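PDB 2FUK: XC6422 protein from Xanthomonas campestris, which is a small alpha/beta-hydrolase without a lid that probably acts as a serine hydrolase. Local coordinates for residues Ile41-Leu46 and Val73-Arg78; Ala116-Gly121 and Ser139-Ala144; Gln135-Ile140 and Ala156-Ile161; Asp164-Val169 and Thr193-His198. All blocks are in the same frame, centred on the assembly; numbering follows the deposited sequence.

Contact 1 (Ile41-Leu46 and Val73-Arg78); sequences IVCHPL and VRFNFR
His44 and Phe77 form the aromatic part of this contact, an edge-to-face pair in which the edge of Phe77 is turned to the face of His44. Their centroids are 4.7 Å apart and their planes 64° apart, with Phe77 CD2 poised over the rim of the imidazole; Phe77 meets Phe120 edge-to-face as well.

Two hydrogen bonds tie the segments, one between backbones and one from a side chain. Val42 N donates to Val73 O at 2.9 Å, an ordinary parallel-sheet bond. Further on, the strands splay apart, and a side chain spans the gap: His44 ND1 gives its N-H to a lone pair of Phe75 O at 3.3 Å, a bent bond lying close to the ring plane. CG of His44 sits between its own backbone N and carbonyl carbon (chi1 73°), which swings the ring across to the 73-78 segment, where the bond and the Phe77 edge over the ring together limit its rotation. Phe75 N, by contrast, is buried without a partner in the model.

Apolar contacts fill the rest. Ile41 CG2 meets the edge of Phe75 at CE2, 3.6 Å away, and Cys43 SG reaches both Phe75 and Phe77 obliquely, while Cys43 CB lies 3.7 Å from Phe77 CZ.

Strands 38-43 and 71-75, joined through helix 56-66, thus make a classic beta-alpha-beta unit; the loop following the first strand is where alpha/beta-hydrolases usually build part of the oxyanion hole.

Contact 2 (Ala116-Gly121 and Ser139-Ala144); sequences AGFSFG and SIAPPA
Ile140 O receives the shortest hydrogen bond of this contact, from Ser119 N, 2.8 Å long and almost straight. Phe118 adds two C-H approaches to the same oxygen: its CA makes a C-H...O contact, and CD1 at the ring edge stands 3.4 Å from Ile140 O. One step earlier in the same ladder, Ile140 N donates to Gly117 O at 2.9 Å, so residues 117-119 bracket Ile140 in parallel register.

The Phe118 side chain leaves with CG trans to its backbone N (chi1 169°), and from there the ring edge meets two neighbours. CD1 packs on Ile140 CG2, the two side chains crossing at about a right angle, and CE1 lies 3.8 Å from Ala141 CB. Ser119 CB covers the rim of one ring face.

Beyond the strand, Ser119 takes an unusual backbone conformation (phi 55°, psi -113°), and the chain turns at once into helix 120-132. The turn is tight enough to bring Gly121 O within 3.6 Å of Gly117 CA. On the 139-144 segment, Pro143, the centre of an inverse gamma turn, brings CD to 3.0 Å from Ser119 O.

Strained serine, flanking glycines and the strand-turn-helix path are together consistent with the nucleophile elbow of alpha/beta-hydrolases, here backed by the neighbouring strand 136-140.

Contact 3 (Gln135-Ile140 and Ala156-Ile161); sequences QVLISI and AQWLVI
Leu137 and Trp158 run side by side from adjacent strands, pointing the same way, and their alignment organises one face of this parallel pair. Each has CG trans to its backbone N (chi1 177° in both), and this lays the isobutyl group along the indole. Leu137 CD2 sits over the five-membered ring, 3.9 Å from its centroid, in a CH-pi contact. Val160 CG2 covers the opposite face near the rim, so that aliphatic carbon sandwiches the indole.

At the edge of the indole the N-H is the polar group. Trp158 NE1 donates to Ser139 OG at 2.9 Å, with the hydroxyl oxygen nearly in the ring plane, while Leu137 O lies in that plane by CD1. Faces and edge together leave the ring little freedom to tilt or turn.

A second pairing lies at the start of the two strands. The extended Gln157 side chain lies alongside that of Gln135 and sends NE2 to the backbone O of Gln135 at 3.2 Å, in a bent bond from above the carbonyl plane. Its NE2 also comes 3.4 Å from Val136 CG2. On the other face, Ile138, Leu159, Ile140 and Ile161 line up as an aliphatic surface, which helix 201-212 covers in part.

Between the two faces the backbones zip regularly, from Leu137 N on Gln157 O to Ile161 N on Ser139 O at 3.0 Å. The implied division of labour is simple: the ladder sets the register, and the buried indole N-H is satisfied by a serine from the neighbouring strand.

Contact 4 (Asp164-Val169 and Thr193-His198); sequences DADEIV and TSHFFH
His195 ND1 donates to Asp166 OD2 at 2.9 Å along a nearly straight line (172°), meeting the oxygen on its syn side and staying within the plane of the imidazole. The carboxylate is turned 54° from that plane. Its other oxygen, OD1, accepts two backbone bonds from its own loop: from Ile168 N at 2.9 Å, closing an Asx turn, and from Val169 N at 2.8 Å, from above the carboxylate plane. These two bonds hold the carboxylate in the orientation in which OD2 meets the histidine.

Two further links hold the loops together. Ala165 N donates to Thr193 O at 3.0 Å, and a water accepts from both Glu167 N and His195 N.

Packing completes the arrangement. Ile168 CB stands over the centre of the imidazole, 3.8 Å from its centroid, in a CH-pi contact. Val169 CG2 approaches His195 CE1 obliquely at 3.8 Å, and beyond these loops the ring meets Phe118.

Carboxylate, ring plane and aliphatic cover jointly orient the imidazole, and the bond at ND1 directs NE2 toward Ser119. This chemistry is consistent with the His-Asp part of a charge-relay system.

Contacts 1, 2 and 3 are successive slices through one sheet. Contact 1 joins contact 2 through Cys43 N and Ala116 O, 2.9 Å apart, and contacts 2 and 3 share Ser139 and Ile140 on strand 136-140, with centres about 10 Å apart. Contact 4 lies at the loops beyond the carboxyl ends of these strands, its centre about 12 Å from that of contact 2. There Ser119 OG stands 3.3 Å from His195 NE2, so the elbow of contact 2 and the His-Asp pair of contact 4 together probably form a Ser-His-Asp triad. Contact 3 reaches contact 4 through Ile140 CG2 on Phe197 CZ at 3.5 Å.

Contact 1 (Ile41-Leu46 and Val73-Arg78)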
loop_
_atom_site.group_PDB
_atom_site.type_symbol
_atom_site.label_atom_id
_atom_site.label_comp_id
_atom_site.label_asym_id
_atom_site.label_seq_id
_atom_site.Cartn_x
_atom_site.Cartn_y
_atom_site.Cartn_z
ATOM N N ILE A 41 5.456 4.839 17.120
ATOM C CA ILE A 41 6.802 5.353 16.889
ATOM C C ILE A 41 7.592 4.186 16.315
ATOM O O ILE A 41 7.540 3.080 16.850
ATOM C CB ILE A 41 7.481 5.814 18.201
ATOM C CG1 ILE A 41 6.677 6.949 18.831
ATOM C CG2 ILE A 41 8.901 6.312 17.908
ATOM C CD1 ILE A 41 7.157 7.343 20.214
ATOM N N VAL A 42 8.309 4.435 15.223
ATOM C CA VAL A 42 9.105 3.400 14.565
ATOM C C VAL A 42 10.590 3.738 14.678
ATOM O O VAL A 42 11.022 4.803 14.233
ATOM C CB VAL A 42 8.725 3.281 13.066
ATOM C CG1 VAL A 42 9.539 2.175 12.404
ATOM C CG2 VAL A 42 7.233 3.000 12.928
ATOM N N CYS A 43 11.363 2.826 15.269
ATOM C CA CYS A 43 12.800 3.023 15.472
ATOM C C CYS A 43 13.641 2.381 14.368
ATOM O O CYS A 43 13.347 1.271 13.919
ATOM C CB CYS A 43 13.216 2.458 16.833
ATOM S SG CYS A 43 12.346 3.196 18.257
ATOM N N HIS A 44 14.703 3.077 13.964
ATOM C CA HIS A 44 15.571 2.615 12.885
ATOM C C HIS A 44 16.748 1.719 13.299
ATOM O O HIS A 44 17.086 1.610 14.481
ATOM C CB HIS A 44 16.079 3.829 12.080
ATOM C CG HIS A 44 17.108 4.654 12.791
ATOM N ND1 HIS A 44 16.872 5.942 13.221
ATOM C CD2 HIS A 44 18.391 4.378 13.121
ATOM C CE1 HIS A 44 17.967 6.423 13.785
ATOM N NE2 HIS A 44 18.904 5.492 13.737
ATOM N N PRO A 45 17.384 1.056 12.317
ATOM C CA PRO A 45 18.521 0.160 12.554
ATOM C C PRO A 45 19.850 0.854 12.850
ATOM O O PRO A 45 19.932 2.083 12.829
ATOM C CB PRO A 45 18.551 -0.688 11.280
ATOM C CG PRO A 45 18.102 0.270 10.239
ATOM C CD PRO A 45 16.933 0.958 10.916
ATOM N N LEU A 46 20.889 0.061 13.113
ATOM C CA LEU A 46 22.201 0.607 13.464
ATOM C C LEU A 46 22.596 1.923 12.842
ATOM O O LEU A 46 22.699 2.061 11.619
ATOM C CB LEU A 46 23.318 -0.406 13.218
ATOM C CG LEU A 46 23.800 -1.132 14.481
ATOM C CD1 LEU A 46 23.977 -0.153 15.641
ATOM C CD2 LEU A 46 22.795 -2.189 14.852
ATOM N N VAL A 73 5.159 8.131 13.890
ATOM C CA VAL A 73 6.272 9.029 14.158
ATOM C C VAL A 73 7.584 8.294 13.933
ATOM O O VAL A 73 7.786 7.203 14.462
ATOM C CB VAL A 73 6.243 9.538 15.618
ATOM C CG1 VAL A 73 7.470 10.406 15.897
ATOM C CG2 VAL A 73 4.970 10.330 15.863
ATOM N N ARG A 74 8.454 8.892 13.127
ATOM C CA ARG A 74 9.773 8.340 12.861
ATOM C C ARG A 74 10.757 9.364 13.411
ATOM O O ARG A 74 10.414 10.540 13.565
ATOM C CB ARG A 74 9.999 8.163 11.357
ATOM C CG ARG A 74 9.179 7.041 10.740
ATOM C CD ARG A 74 9.377 6.995 9.234
ATOM N NE ARG A 74 8.736 8.125 8.568
ATOM C CZ ARG A 74 9.365 9.029 7.819
ATOM N NH1 ARG A 74 8.675 10.012 7.261
ATOM N NH2 ARG A 74 10.680 8.955 7.628
ATOM N N PHE A 75 11.969 8.927 13.725
ATOM C CA PHE A 75 12.962 9.858 14.241
ATOM C C PHE A 75 14.360 9.276 14.149
ATOM O O PHE A 75 14.544 8.056 14.066
ATOM C CB PHE A 75 12.630 10.241 15.699
ATOM C CG PHE A 75 12.976 9.181 16.714
ATOM C CD1 PHE A 75 14.178 9.236 17.415
ATOM C CD2 PHE A 75 12.089 8.142 16.985
ATOM C CE1 PHE A 75 14.495 8.273 18.375
ATOM C CE2 PHE A 75 12.391 7.176 17.936
ATOM C CZ PHE A 75 13.597 7.239 18.637
ATOM N N ASN A 76 15.347 10.164 14.136
ATOM C CA ASN A 76 16.731 9.745 14.076
ATOM C C ASN A 76 17.325 9.676 15.476
ATOM O O ASN A 76 17.184 10.610 16.263
ATOM C CB ASN A 76 17.552 10.723 13.230
ATOM C CG ASN A 76 17.347 10.522 11.748
ATOM O OD1 ASN A 76 17.038 9.422 11.309
ATOM N ND2 ASN A 76 17.539 11.582 10.966
ATOM N N PHE A 77 17.958 8.550 15.792
ATOM C CA PHE A 77 18.614 8.389 17.083
ATOM C C PHE A 77 19.794 9.354 17.092
ATOM O O PHE A 77 20.215 9.842 16.040
ATOM C CB PHE A 77 19.145 6.961 17.251
ATOM C CG PHE A 77 18.096 5.950 17.629
ATOM C CD1 PHE A 77 17.325 6.115 18.773
ATOM C CD2 PHE A 77 17.903 4.807 16.853
ATOM C CE1 PHE A 77 16.373 5.151 19.147
ATOM C CE2 PHE A 77 16.960 3.843 17.215
ATOM C CZ PHE A 77 16.194 4.013 18.365
ATOM N N ARG A 78 20.328 9.629 18.275
ATOM C CA ARG A 78 21.468 10.529 18.386
ATOM C C ARG A 78 22.573 10.146 17.384
ATOM O O ARG A 78 22.804 8.967 17.121
ATOM C CB ARG A 78 22.022 10.482 19.813
ATOM C CG ARG A 78 22.489 9.105 20.243
ATOM C CD ARG A 78 22.835 9.078 21.722
ATOM N NE ARG A 78 21.709 9.489 22.554
ATOM C CZ ARG A 78 21.798 9.706 23.861
ATOM N NH1 ARG A 78 22.965 9.549 24.474
ATOM N NH2 ARG A 78 20.726 10.077 24.551
#

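Contact 2 (Ala116-Gly121 and Ser139-Ala144)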
loop_
_atom_site.group_PDB
_atom_site.type_symbol
_atom_site.label_atom_id
_atom_site.label_comp_id
_atom_site.label_asym_id
_atom_site.label_seq_id
_atom_site.Cartn_x
_atom_site.Cartn_y
_atom_site.Cartn_z
ATOM N N ALA A 116 7.467 0.219 17.534
ATOM C CA ALA A 116 7.963 -0.749 16.567
ATOM C C ALA A 116 9.409 -0.397 16.276
ATOM O O ALA A 116 9.836 0.739 16.476
ATOM C CB ALA A 116 7.142 -0.696 15.277
ATOM N N GLY A 117 10.166 -1.375 15.806
ATOM C CA GLY A 117 11.552 -1.109 15.497
ATOM C C GLY A 117 12.117 -2.193 14.618
ATOM O O GLY A 117 11.631 -3.319 14.625
ATOM N N PHE A 118 13.142 -1.835 13.859
ATOM C CA PHE A 118 13.818 -2.766 12.973
ATOM C C PHE A 118 15.262 -2.961 13.434
ATOM O O PHE A 118 16.012 -1.992 13.570
ATOM C CB PHE A 118 13.772 -2.228 11.538
ATOM C CG PHE A 118 14.655 -2.974 10.569
ATOM C CD1 PHE A 118 14.708 -4.366 10.569
ATOM C CD2 PHE A 118 15.421 -2.274 9.639
ATOM C CE1 PHE A 118 15.510 -5.051 9.660
ATOM C CE2 PHE A 118 16.231 -2.950 8.720
ATOM C CZ PHE A 118 16.276 -4.339 8.729
ATOM N N SER A 119 15.619 -4.220 13.684
ATOM C CA SER A 119 16.962 -4.627 14.113
ATOM C C SER A 119 17.405 -3.861 15.364
ATOM O O SER A 119 16.840 -4.065 16.440
ATOM C CB SER A 119 17.952 -4.435 12.954
ATOM O OG SER A 119 19.040 -5.342 13.034
ATOM N N PHE A 120 18.412 -3.000 15.247
ATOM C CA PHE A 120 18.850 -2.223 16.406
ATOM C C PHE A 120 17.648 -1.493 16.998
ATOM O O PHE A 120 17.533 -1.358 18.214
ATOM C CB PHE A 120 19.933 -1.213 16.003
ATOM C CG PHE A 120 20.289 -0.225 17.090
ATOM C CD1 PHE A 120 19.795 1.078 17.050
ATOM C CD2 PHE A 120 21.113 -0.596 18.148
ATOM C CE1 PHE A 120 20.120 2.002 18.049
ATOM C CE2 PHE A 120 21.444 0.320 19.150
ATOM C CZ PHE A 120 20.944 1.622 19.099
ATOM N N GLY A 121 16.751 -1.033 16.129
ATOM C CA GLY A 121 15.572 -0.324 16.593
ATOM C C GLY A 121 14.624 -1.222 17.367
ATOM O O GLY A 121 13.849 -0.749 18.199
ATOM N N SER A 139 8.464 -6.006 16.672
ATOM C CA SER A 139 9.902 -6.189 16.514
ATOM C C SER A 139 10.203 -6.834 15.174
ATOM O O SER A 139 9.802 -7.964 14.930
ATOM C CB SER A 139 10.455 -7.093 17.622
ATOM O OG SER A 139 10.093 -6.611 18.900
ATOM N N ILE A 140 10.903 -6.111 14.311
ATOM C CA ILE A 140 11.271 -6.627 13.006
ATOM C C ILE A 140 12.754 -6.981 13.073
ATOM O O ILE A 140 13.597 -6.112 13.269
ATOM C CB ILE A 140 11.032 -5.570 11.910
ATOM C CG1 ILE A 140 9.564 -5.114 11.946
ATOM C CG2 ILE A 140 11.388 -6.151 10.549
ATOM C CD1 ILE A 140 9.249 -3.949 11.013
ATOM N N ALA A 141 13.055 -8.264 12.917
ATOM C CA ALA A 141 14.420 -8.763 12.975
ATOM C C ALA A 141 15.122 -8.407 14.286
ATOM O O ALA A 141 16.197 -7.795 14.281
ATOM C CB ALA A 141 15.223 -8.241 11.789
ATOM N N PRO A 142 14.527 -8.788 15.433
ATOM C CA PRO A 142 15.172 -8.471 16.713
ATOM C C PRO A 142 16.539 -9.130 16.671
ATOM O O PRO A 142 16.642 -10.328 16.443
ATOM C CB PRO A 142 14.240 -9.111 17.742
ATOM C CG PRO A 142 13.628 -10.263 16.982
ATOM C CD PRO A 142 13.343 -9.641 15.634
ATOM N N PRO A 143 17.603 -8.351 16.888
ATOM C CA PRO A 143 18.967 -8.879 16.853
ATOM C C PRO A 143 19.394 -9.800 17.986
ATOM O O PRO A 143 20.342 -9.494 18.704
ATOM C CB PRO A 143 19.810 -7.611 16.782
ATOM C CG PRO A 143 19.032 -6.673 17.638
ATOM C CD PRO A 143 17.605 -6.902 17.172
ATOM N N ALA A 144 18.702 -10.927 18.146
ATOM C CA ALA A 144 19.072 -11.881 19.185
ATOM C C ALA A 144 20.453 -12.422 18.838
ATOM O O ALA A 144 20.805 -12.567 17.660
ATOM C CB ALA A 144 18.068 -13.015 19.244
#

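Contact 3 (Gln135-Ile140 and Ala156-Ile161)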
loop_
_atom_site.group_PDB
_atom_site.type_symbol
_atom_site.label_atom_id
_atom_site.label_comp_id
_atom_site.label_asym_id
_atom_site.label_seq_id
_atom_site.Cartn_x
_atom_site.Cartn_y
_atom_site.Cartn_z
ATOM N N GLN A 135 1.020 -0.171 24.122
ATOM C CA GLN A 135 -0.135 -1.053 24.020
ATOM C C GLN A 135 0.222 -2.215 23.098
ATOM O O GLN A 135 -0.234 -3.343 23.296
ATOM C CB GLN A 135 -1.340 -0.268 23.481
ATOM C CG GLN A 135 -2.557 -1.105 23.087
ATOM C CD GLN A 135 -3.790 -0.242 22.824
ATOM O OE1 GLN A 135 -4.676 -0.112 23.687
ATOM N NE2 GLN A 135 -3.846 0.367 21.638
ATOM N N VAL A 136 1.046 -1.921 22.096
ATOM C CA VAL A 136 1.502 -2.910 21.130
ATOM C C VAL A 136 2.981 -2.686 20.834
ATOM O O VAL A 136 3.431 -1.541 20.735
ATOM C CB VAL A 136 0.728 -2.798 19.789
ATOM C CG1 VAL A 136 1.464 -3.569 18.683
ATOM C CG2 VAL A 136 -0.675 -3.343 19.946
ATOM N N LEU A 137 3.731 -3.779 20.711
ATOM C CA LEU A 137 5.153 -3.708 20.381
ATOM C C LEU A 137 5.387 -4.549 19.133
ATOM O O LEU A 137 4.903 -5.675 19.049
ATOM C CB LEU A 137 6.013 -4.263 21.514
ATOM C CG LEU A 137 7.525 -4.295 21.253
ATOM C CD1 LEU A 137 8.072 -2.875 21.145
ATOM C CD2 LEU A 137 8.219 -5.042 22.382
ATOM N N ILE A 138 6.116 -4.001 18.164
ATOM C CA ILE A 138 6.416 -4.735 16.939
ATOM C C ILE A 138 7.925 -4.792 16.777
ATOM O O ILE A 138 8.589 -3.756 16.766
ATOM C CB ILE A 138 5.807 -4.043 15.707
ATOM C CG1 ILE A 138 4.286 -3.995 15.842
ATOM C CG2 ILE A 138 6.201 -4.790 14.442
ATOM C CD1 ILE A 138 3.637 -2.986 14.926
ATOM N N SER A 139 8.464 -6.006 16.672
ATOM C CA SER A 139 9.902 -6.189 16.514
ATOM C C SER A 139 10.203 -6.834 15.174
ATOM O O SER A 139 9.802 -7.964 14.930
ATOM C CB SER A 139 10.455 -7.093 17.622
ATOM O OG SER A 139 10.093 -6.611 18.900
ATOM N N ILE A 140 10.903 -6.111 14.311
ATOM C CA ILE A 140 11.271 -6.627 13.006
ATOM C C ILE A 140 12.754 -6.981 13.073
ATOM O O ILE A 140 13.597 -6.112 13.269
ATOM C CB ILE A 140 11.032 -5.570 11.910
ATOM C CG1 ILE A 140 9.564 -5.114 11.946
ATOM C CG2 ILE A 140 11.388 -6.151 10.549
ATOM C CD1 ILE A 140 9.249 -3.949 11.013
ATOM N N ALA A 156 1.605 -7.487 26.347
ATOM C CA ALA A 156 0.983 -8.749 25.981
ATOM C C ALA A 156 0.826 -8.864 24.472
ATOM O O ALA A 156 0.980 -9.940 23.907
ATOM C CB ALA A 156 -0.371 -8.871 26.652
ATOM N N GLN A 157 0.501 -7.752 23.824
ATOM C CA GLN A 157 0.344 -7.730 22.376
ATOM C C GLN A 157 1.688 -7.360 21.757
ATOM O O GLN A 157 2.028 -6.186 21.627
ATOM C CB GLN A 157 -0.746 -6.727 21.990
ATOM C CG GLN A 157 -2.123 -7.163 22.502
ATOM C CD GLN A 157 -3.208 -6.100 22.387
ATOM O OE1 GLN A 157 -4.390 -6.415 22.490
ATOM N NE2 GLN A 157 -2.819 -4.845 22.193
ATOM N N TRP A 158 2.443 -8.391 21.387
ATOM C CA TRP A 158 3.771 -8.245 20.811
ATOM C C TRP A 158 3.906 -9.106 19.558
ATOM O O TRP A 158 3.592 -10.300 19.570
ATOM C CB TRP A 158 4.802 -8.642 21.875
ATOM C CG TRP A 158 6.245 -8.620 21.456
ATOM C CD1 TRP A 158 6.808 -7.886 20.449
ATOM C CD2 TRP A 158 7.315 -9.351 22.067
ATOM N NE1 TRP A 158 8.167 -8.121 20.394
ATOM C CE2 TRP A 158 8.501 -9.015 21.378
ATOM C CE3 TRP A 158 7.384 -10.257 23.136
ATOM C CZ2 TRP A 158 9.746 -9.559 21.719
ATOM C CZ3 TRP A 158 8.622 -10.797 23.476
ATOM C CH2 TRP A 158 9.785 -10.446 22.768
ATOM N N LEU A 159 4.366 -8.483 18.477
ATOM C CA LEU A 159 4.537 -9.162 17.200
ATOM C C LEU A 159 5.993 -9.149 16.749
ATOM O O LEU A 159 6.645 -8.105 16.777
ATOM C CB LEU A 159 3.677 -8.481 16.131
ATOM C CG LEU A 159 3.867 -8.905 14.672
ATOM C CD1 LEU A 159 3.412 -10.341 14.473
ATOM C CD2 LEU A 159 3.068 -7.971 13.774
ATOM N N VAL A 160 6.489 -10.314 16.340
ATOM C CA VAL A 160 7.856 -10.448 15.852
ATOM C C VAL A 160 7.822 -10.950 14.411
ATOM O O VAL A 160 7.123 -11.917 14.097
ATOM C CB VAL A 160 8.676 -11.451 16.701
ATOM C CG1 VAL A 160 10.034 -11.698 16.041
ATOM C CG2 VAL A 160 8.874 -10.910 18.105
ATOM N N ILE A 161 8.563 -10.277 13.537
ATOM C CA ILE A 161 8.653 -10.662 12.135
ATOM C C ILE A 161 10.123 -10.908 11.825
ATOM O O ILE A 161 10.972 -10.046 12.066
ATOM C CB ILE A 161 8.097 -9.559 11.217
ATOM C CG1 ILE A 161 6.613 -9.356 11.531
ATOM C CG2 ILE A 161 8.305 -9.935 9.753
ATOM C CD1 ILE A 161 5.993 -8.171 10.852
#

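Contact 4 (Asp164-Val169 and Thr193-His198)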
loop_
_atom_site.group_PDB
_atom_site.type_symbol
_atom_site.label_atom_id
_atom_site.label_comp_id
_atom_site.label_asym_id
_atom_site.label_seq_id
_atom_site.Cartn_x
_atom_site.Cartn_y
_atom_site.Cartn_z
ATOM N N ASP A 164 13.688 -15.479 7.227
ATOM C CA ASP A 164 14.379 -16.742 7.445
ATOM C C ASP A 164 15.673 -16.952 6.674
ATOM O O ASP A 164 16.292 -18.012 6.780
ATOM C CB ASP A 164 13.423 -17.905 7.195
ATOM C CG ASP A 164 12.968 -18.554 8.482
ATOM O OD1 ASP A 164 11.806 -18.993 8.544
ATOM O OD2 ASP A 164 13.781 -18.639 9.432
ATOM N N ALA A 165 16.086 -15.946 5.911
ATOM C CA ALA A 165 17.338 -16.002 5.160
ATOM C C ALA A 165 18.170 -14.775 5.540
ATOM O O ALA A 165 18.969 -14.275 4.748
ATOM C CB ALA A 165 17.061 -16.020 3.661
ATOM N N ASP A 166 17.964 -14.305 6.770
ATOM C CA ASP A 166 18.666 -13.144 7.318
ATOM C C ASP A 166 20.149 -13.509 7.507
ATOM O O ASP A 166 20.467 -14.474 8.201
ATOM C CB ASP A 166 18.041 -12.777 8.668
ATOM C CG ASP A 166 18.429 -11.386 9.144
ATOM O OD1 ASP A 166 19.568 -10.891 9.006
ATOM O OD2 ASP A 166 17.482 -10.774 9.689
ATOM N N GLU A 167 21.043 -12.732 6.895
ATOM C CA GLU A 167 22.490 -12.971 6.959
ATOM C C GLU A 167 23.159 -12.233 8.113
ATOM O O GLU A 167 24.277 -12.566 8.505
ATOM C CB GLU A 167 23.149 -12.517 5.646
ATOM C CG GLU A 167 24.672 -12.631 5.593
ATOM C CD GLU A 167 25.142 -14.057 5.443
ATOM O OE1 GLU A 167 24.321 -14.903 5.026
ATOM O OE2 GLU A 167 26.333 -14.328 5.730
ATOM N N ILE A 168 22.471 -11.225 8.637
ATOM C CA ILE A 168 22.989 -10.410 9.729
ATOM C C ILE A 168 22.541 -10.975 11.075
ATOM O O ILE A 168 23.365 -11.226 11.957
ATOM C CB ILE A 168 22.504 -8.944 9.577
ATOM C CG1 ILE A 168 22.973 -8.374 8.233
ATOM C CG2 ILE A 168 22.987 -8.103 10.740
ATOM C CD1 ILE A 168 24.474 -8.428 8.002
ATOM N N VAL A 169 21.234 -11.165 11.230
ATOM C CA VAL A 169 20.675 -11.721 12.456
ATOM C C VAL A 169 20.397 -13.193 12.203
ATOM O O VAL A 169 19.722 -13.540 11.241
ATOM C CB VAL A 169 19.351 -11.040 12.847
ATOM C CG1 VAL A 169 18.743 -11.746 14.048
ATOM C CG2 VAL A 169 19.590 -9.573 13.157
ATOM N N THR A 193 13.758 -14.664 2.931
ATOM C CA THR A 193 13.774 -13.222 3.106
ATOM C C THR A 193 15.043 -12.747 3.802
ATOM O O THR A 193 15.416 -13.261 4.862
ATOM C CB THR A 193 12.543 -12.779 3.905
ATOM O OG1 THR A 193 11.364 -13.117 3.163
ATOM C CG2 THR A 193 12.572 -11.279 4.167
ATOM N N SER A 194 15.705 -11.767 3.187
ATOM C CA SER A 194 16.942 -11.214 3.722
ATOM C C SER A 194 16.719 -10.219 4.862
ATOM O O SER A 194 15.585 -9.847 5.178
ATOM C CB SER A 194 17.747 -10.545 2.605
ATOM O OG SER A 194 17.064 -9.425 2.062
ATOM N N HIS A 195 17.818 -9.775 5.456
ATOM C CA HIS A 195 17.763 -8.852 6.581
ATOM C C HIS A 195 16.992 -7.566 6.294
ATOM O O HIS A 195 16.275 -7.066 7.162
ATOM C CB HIS A 195 19.178 -8.496 7.043
ATOM C CG HIS A 195 19.206 -7.658 8.282
ATOM N ND1 HIS A 195 18.707 -8.102 9.488
ATOM C CD2 HIS A 195 19.649 -6.396 8.499
ATOM C CE1 HIS A 195 18.840 -7.149 10.394
ATOM N NE2 HIS A 195 19.409 -6.104 9.819
ATOM N N PHE A 196 17.145 -7.027 5.085
ATOM C CA PHE A 196 16.458 -5.795 4.715
ATOM C C PHE A 196 15.215 -6.059 3.869
ATOM O O PHE A 196 14.693 -5.162 3.217
ATOM C CB PHE A 196 17.421 -4.858 3.980
ATOM C CG PHE A 196 18.595 -4.432 4.818
ATOM C CD1 PHE A 196 18.448 -3.460 5.803
ATOM C CD2 PHE A 196 19.838 -5.032 4.649
ATOM C CE1 PHE A 196 19.524 -3.091 6.609
ATOM C CE2 PHE A 196 20.921 -4.671 5.451
ATOM C CZ PHE A 196 20.763 -3.701 6.431
ATOM N N PHE A 197 14.747 -7.302 3.884
ATOM C CA PHE A 197 13.540 -7.671 3.145
ATOM C C PHE A 197 13.557 -7.234 1.689
ATOM O O PHE A 197 12.577 -6.677 1.182
ATOM C CB PHE A 197 12.309 -7.086 3.843
ATOM C CG PHE A 197 12.167 -7.516 5.278
ATOM C CD1 PHE A 197 12.958 -6.950 6.273
ATOM C CD2 PHE A 197 11.286 -8.539 5.623
ATOM C CE1 PHE A 197 12.880 -7.401 7.588
ATOM C CE2 PHE A 197 11.197 -8.999 6.936
ATOM C CZ PHE A 197 11.996 -8.432 7.919
ATOM N N HIS A 198 14.683 -7.484 1.025
ATOM C CA HIS A 198 14.864 -7.137 -0.381
ATOM C C HIS A 198 13.777 -7.796 -1.224
ATOM O O HIS A 198 13.605 -9.019 -1.190
ATOM C CB HIS A 198 16.245 -7.608 -0.852
ATOM C CG HIS A 198 16.509 -7.376 -2.308
ATOM N ND1 HIS A 198 16.961 -6.174 -2.806
ATOM C CD2 HIS A 198 16.400 -8.207 -3.371
ATOM C CE1 HIS A 198 17.124 -6.276 -4.114
ATOM N NE2 HIS A 198 16.789 -7.500 -4.481
HETATM O O HOH W 1 20.601 -10.782 4.731
#